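DNA polymerase III, beta subunit (Eubacterium rectale, PDB 3T0P) probably forms a ring-shaped head-to-tail homodimer around DNA that tethers DNA polymerases and other proteins to it and so confers processivity. Local coordinates at residues 13-18 and 77-82; 27-32 and 109-114. All blocks are in the same frame, centred on the assembly; numbering follows the deposited sequence.

Contact 1: residues 13-18 and 77-82; sequences KGVNIV and EIVRKL
Arg80 NH2 donates to Asn16 OD1 over 3.1 Å, and the N-H...O angle of 171° makes this a nearly straight bond. The donor also lies almost on the extension of the amide C=O, and the carbonyl oxygen lies close to the guanidinium plane. The two flat groups are 9° apart, so the amide meets the guanidinium edge to edge rather than covering its face. A water closes the other side of the pair: Asn16 ND2 donates to it at 2.9 Å, and Arg80 NE gives it a second, weak bond. The asparagine thus uses both amide atoms toward one arginine, one directly and one through solvent. Arg80 gets there with CG anti to its backbone N (chi1 -155°) and a bend at chi3 that turns the guanidinium back toward residues 13-18. This holds for one of two deposited conformers, so whether the other also makes the bond is doubtful.

Beneath this polar edge, Val15 and Val79 point toward each other. Their CG2 and CG1 atoms are 4.5 Å apart, a loose apolar touch, while Val79 also packs on Leu11 and Leu12 of helix 8-18. These are the two helices of the N-terminal domain, which in this family line the inner wall of the ring with sheets outside them. Val15 rests on Leu45 of one sheet, Ile78 on Ile99 and Phe106 of the other. With an alanine in place of Asn16, Arg80 is likely to lose its direct acceptor and the water its amide donor, leaving the guanidinium less restrained in its rotation. On the far flank of helix 72-81, Glu77 forms a salt bridge with Lys276 of the second subunit, and Lys81 O accepts from Arg270 of that subunit.

Contact 2: residues 27-32 and 109-114; sequences TMAILE and IGKSGD
Lys111 lies across the end of Ile30, and the two carry this contact in nearly equal measure. The lysine CB, directed at residues 27-32, comes 3.9 Å from Ile30 CD1. Beyond CG the chain is extended, with chi2 and chi3 both near 180°, and this zigzag brings CD to the same methyl, Ile30 CD1, at 3.8 Å. Ile30 CD1 is therefore straddled by two alternate carbons of the lysine rather than touched by its tip. The ammonium nitrogen runs on to the neighbouring residue, where NZ stands 3.5 Å from Ala29 CB; this is van der Waals contact, and no hydrogen bond joins the two segments.

Ile30 reaches across because CG1 is anti to its backbone N (chi1 -160°), which carries CD1 outward far enough to meet Ser112 O as well, at 3.8 Å. Each backbone has local bracing of its own. Ser112 OG accepts from Asp114 N at 3.1 Å, an ST turn, while Glu32 N donates to the O of Ala29, the residue just before the 3-10 segment 30-32.

The contact is a surface one, joining the loop between helix 8-18 and strand 33-38 to the loop that follows strand 104-109. Both loops meet strand 66-71: the side chains of Ile30 and Lys111 rest on Ala69, and the Lys111 backbone is hydrogen-bonded to that residue.

Overall arrangement
From the N terminus, the chain enters contact 1 on helix 8-18 and contact 2 in the loop leading to strand 33-38. It then runs through several strands before helix 72-81 returns to residues 13-18, closing contact 1 over 58 intervening residues. Contact 2 closes later, over 76, when residues 109-114 come back to 27-32. The segments alternate, so the two closures cross rather than nest. Their centres are 18 Å apart and their nearest atoms about 8 Å, without touching. Contact 1 joins the two helices of the N-terminal domain; contact 2 links its surface loops, bringing the end of the five-stranded sheet close to the edge strand 66-71 of the eight-stranded sheet.

Contact 1: residues 13-18 and 77-82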
# COMPACT_ATOMS: atom_id res chain seq x y z
N LYS B 13 -11.48 -13.68 -12.45
CA LYS B 13 -12.26 -13.68 -11.22
C LYS B 13 -12.04 -15.02 -10.48
O LYS B 13 -11.80 -15.01 -9.29
CB LYS B 13 -13.76 -13.43 -11.50
CG LYS B 13 -14.62 -13.37 -10.25
CD LYS B 13 -16.06 -13.02 -10.56
CE LYS B 13 -16.81 -12.66 -9.30
NZ LYS B 13 -18.22 -12.30 -9.60
N GLY B 14 -12.03 -16.13 -11.21
CA GLY B 14 -11.85 -17.45 -10.63
C GLY B 14 -10.49 -17.69 -10.00
O GLY B 14 -10.43 -18.23 -8.88
N VAL B 15 -9.39 -17.32 -10.71
CA VAL B 15 -8.03 -17.54 -10.17
C VAL B 15 -7.83 -16.65 -8.94
O VAL B 15 -7.18 -17.08 -8.00
CB VAL B 15 -6.86 -17.40 -11.19
CG1 VAL B 15 -7.12 -18.20 -12.46
CG2 VAL B 15 -6.55 -15.94 -11.52
N ASN B 16 -8.42 -15.44 -8.94
CA ASN B 16 -8.35 -14.50 -7.82
C ASN B 16 -9.10 -15.02 -6.59
O ASN B 16 -8.76 -14.64 -5.48
CB ASN B 16 -8.91 -13.15 -8.23
CG ASN B 16 -7.94 -12.28 -9.00
OD1 ASN B 16 -6.74 -12.57 -9.11
ND2 ASN B 16 -8.45 -11.19 -9.55
N ILE B 17 -10.10 -15.86 -6.78
CA ILE B 17 -10.85 -16.43 -5.67
C ILE B 17 -10.08 -17.63 -5.08
O ILE B 17 -9.80 -17.63 -3.89
CB ILE B 17 -12.30 -16.78 -6.10
CG1 ILE B 17 -13.13 -15.47 -6.30
CG2 ILE B 17 -12.96 -17.71 -5.07
CD1 ILE B 17 -14.44 -15.65 -7.02
N VAL B 18 -9.71 -18.61 -5.91
CA VAL B 18 -9.09 -19.85 -5.44
C VAL B 18 -7.68 -19.64 -4.89
O VAL B 18 -7.26 -20.41 -4.03
CB VAL B 18 -9.12 -21.01 -6.48
CG1 VAL B 18 -10.56 -21.37 -6.83
CG2 VAL B 18 -8.31 -20.70 -7.73
N GLU B 77 -0.74 -14.62 -12.84
CA GLU B 77 -0.06 -13.48 -13.47
C GLU B 77 -0.28 -13.52 -14.99
O GLU B 77 -0.53 -12.48 -15.59
CB GLU B 77 1.43 -13.47 -13.12
CG GLU B 77 2.04 -12.08 -13.15
CD GLU B 77 3.24 -11.87 -12.25
OE1 GLU B 77 3.20 -12.32 -11.08
OE2 GLU B 77 4.20 -11.18 -12.68
N ILE B 78 -0.32 -14.73 -15.60
CA ILE B 78 -0.58 -14.87 -17.03
C ILE B 78 -1.99 -14.35 -17.32
O ILE B 78 -2.14 -13.46 -18.14
CB ILE B 78 -0.38 -16.31 -17.56
CG1 ILE B 78 1.12 -16.69 -17.56
CG2 ILE B 78 -0.98 -16.50 -18.97
CD1 ILE B 78 1.44 -18.13 -17.96
N VAL B 79 -3.01 -14.86 -16.59
CA VAL B 79 -4.42 -14.56 -16.79
C VAL B 79 -4.69 -13.08 -16.59
O VAL B 79 -5.37 -12.47 -17.41
CB VAL B 79 -5.32 -15.47 -15.89
CG1 VAL B 79 -6.76 -15.00 -15.89
CG2 VAL B 79 -5.24 -16.92 -16.36
N ARG B 80 -4.08 -12.49 -15.55
CA ARG B 80 -4.20 -11.08 -15.18
C ARG B 80 -3.59 -10.12 -16.22
O ARG B 80 -4.02 -8.96 -16.30
CB ARG B 80 -3.52 -10.84 -13.82
CG ARG B 80 -4.04 -9.64 -13.05
CD ARG B 80 -3.52 -9.62 -11.63
NE ARG B 80 -4.01 -10.77 -10.85
CZ ARG B 80 -3.21 -11.68 -10.30
NH1 ARG B 80 -1.89 -11.58 -10.44
NH2 ARG B 80 -3.72 -12.67 -9.60
N LYS B 81 -2.56 -10.57 -16.96
CA LYS B 81 -1.88 -9.76 -17.97
C LYS B 81 -2.29 -10.08 -19.42
O LYS B 81 -1.89 -9.34 -20.32
CB LYS B 81 -0.37 -9.87 -17.79
CG LYS B 81 0.07 -9.19 -16.49
CD LYS B 81 1.56 -9.00 -16.42
CE LYS B 81 1.98 -8.18 -15.22
NZ LYS B 81 3.44 -8.34 -14.99
N LEU B 82 -3.13 -11.09 -19.65
CA LEU B 82 -3.59 -11.38 -21.00
C LEU B 82 -4.59 -10.33 -21.48
O LEU B 82 -5.21 -9.67 -20.64
CB LEU B 82 -4.25 -12.78 -21.09
CG LEU B 82 -3.30 -13.96 -21.19
CD1 LEU B 82 -4.07 -15.26 -21.18
CD2 LEU B 82 -2.37 -13.87 -22.37
O HOH W 1 -6.49 -9.23 -10.50

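Contact 2: residues 27-32 and 109-114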
# COMPACT_ATOMS: atom_id res chain seq x y z
N THR B 27 6.79 -25.95 1.73
CA THR B 27 7.76 -26.96 1.32
C THR B 27 7.10 -27.94 0.37
O THR B 27 7.79 -28.71 -0.31
CB THR B 27 8.32 -27.66 2.56
OG1 THR B 27 7.25 -28.25 3.30
CG2 THR B 27 9.12 -26.72 3.46
N MSE B 28 5.75 -27.94 0.33
CA MSE B 28 4.91 -28.79 -0.53
C MSE B 28 4.68 -28.09 -1.87
O MSE B 28 4.00 -27.07 -1.92
CB MSE B 28 3.57 -29.08 0.17
CG MSE B 28 3.60 -30.23 1.17
SE MSE B 28 3.42 -31.95 0.26
CE MSE B 28 2.89 -33.10 1.80
N ALA B 29 5.23 -28.66 -2.95
CA ALA B 29 5.16 -28.10 -4.31
C ALA B 29 3.76 -28.17 -4.97
O ALA B 29 3.35 -27.14 -5.52
CB ALA B 29 6.18 -28.79 -5.19
N ILE B 30 3.03 -29.34 -4.94
CA ILE B 30 1.69 -29.43 -5.58
C ILE B 30 0.71 -28.43 -4.91
O ILE B 30 -0.24 -28.01 -5.57
CB ILE B 30 1.10 -30.88 -5.65
CG1 ILE B 30 -0.02 -31.02 -6.73
CG2 ILE B 30 0.63 -31.40 -4.28
CD1 ILE B 30 0.43 -31.08 -8.20
N LEU B 31 0.97 -28.03 -3.63
CA LEU B 31 0.12 -27.06 -2.92
C LEU B 31 0.27 -25.65 -3.48
O LEU B 31 -0.63 -24.83 -3.29
CB LEU B 31 0.39 -27.04 -1.40
CG LEU B 31 0.09 -28.32 -0.58
CD1 LEU B 31 0.06 -28.01 0.90
CD2 LEU B 31 -1.21 -28.98 -0.99
N GLU B 32 1.38 -25.37 -4.20
CA GLU B 32 1.61 -24.08 -4.85
C GLU B 32 0.85 -23.98 -6.20
O GLU B 32 1.01 -22.98 -6.90
CB GLU B 32 3.12 -23.84 -5.06
CG GLU B 32 3.86 -23.43 -3.80
N ILE B 109 4.82 -25.45 -18.18
CA ILE B 109 4.75 -26.87 -17.87
C ILE B 109 3.86 -27.03 -16.63
O ILE B 109 4.06 -26.34 -15.63
CB ILE B 109 6.16 -27.53 -17.71
CG1 ILE B 109 7.11 -26.71 -16.79
CG2 ILE B 109 6.81 -27.80 -19.07
N GLY B 110 2.87 -27.90 -16.74
CA GLY B 110 1.96 -28.19 -15.65
C GLY B 110 2.37 -29.46 -14.94
O GLY B 110 3.45 -30.01 -15.19
N LYS B 111 1.52 -29.91 -14.03
CA LYS B 111 1.70 -31.14 -13.26
C LYS B 111 0.45 -31.96 -13.38
O LYS B 111 -0.62 -31.42 -13.67
CB LYS B 111 1.98 -30.82 -11.77
CG LYS B 111 3.41 -30.37 -11.50
CD LYS B 111 3.66 -30.17 -10.02
CE LYS B 111 5.06 -29.64 -9.77
NZ LYS B 111 5.58 -30.06 -8.44
N SER B 112 0.57 -33.27 -13.13
CA SER B 112 -0.59 -34.14 -13.14
C SER B 112 -1.53 -33.75 -11.98
O SER B 112 -1.06 -33.38 -10.90
CB SER B 112 -0.17 -35.60 -13.00
OG SER B 112 -1.31 -36.44 -12.82
N GLY B 113 -2.83 -33.83 -12.24
CA GLY B 113 -3.85 -33.58 -11.22
C GLY B 113 -3.95 -34.72 -10.21
O GLY B 113 -4.54 -34.54 -9.14
N ASP B 114 -3.37 -35.90 -10.54
CA ASP B 114 -3.34 -37.11 -9.70
C ASP B 114 -2.54 -36.90 -8.39
O ASP B 114 -2.73 -37.64 -7.43
CB ASP B 114 -2.76 -38.29 -10.49
CG ASP B 114 -3.59 -38.71 -11.68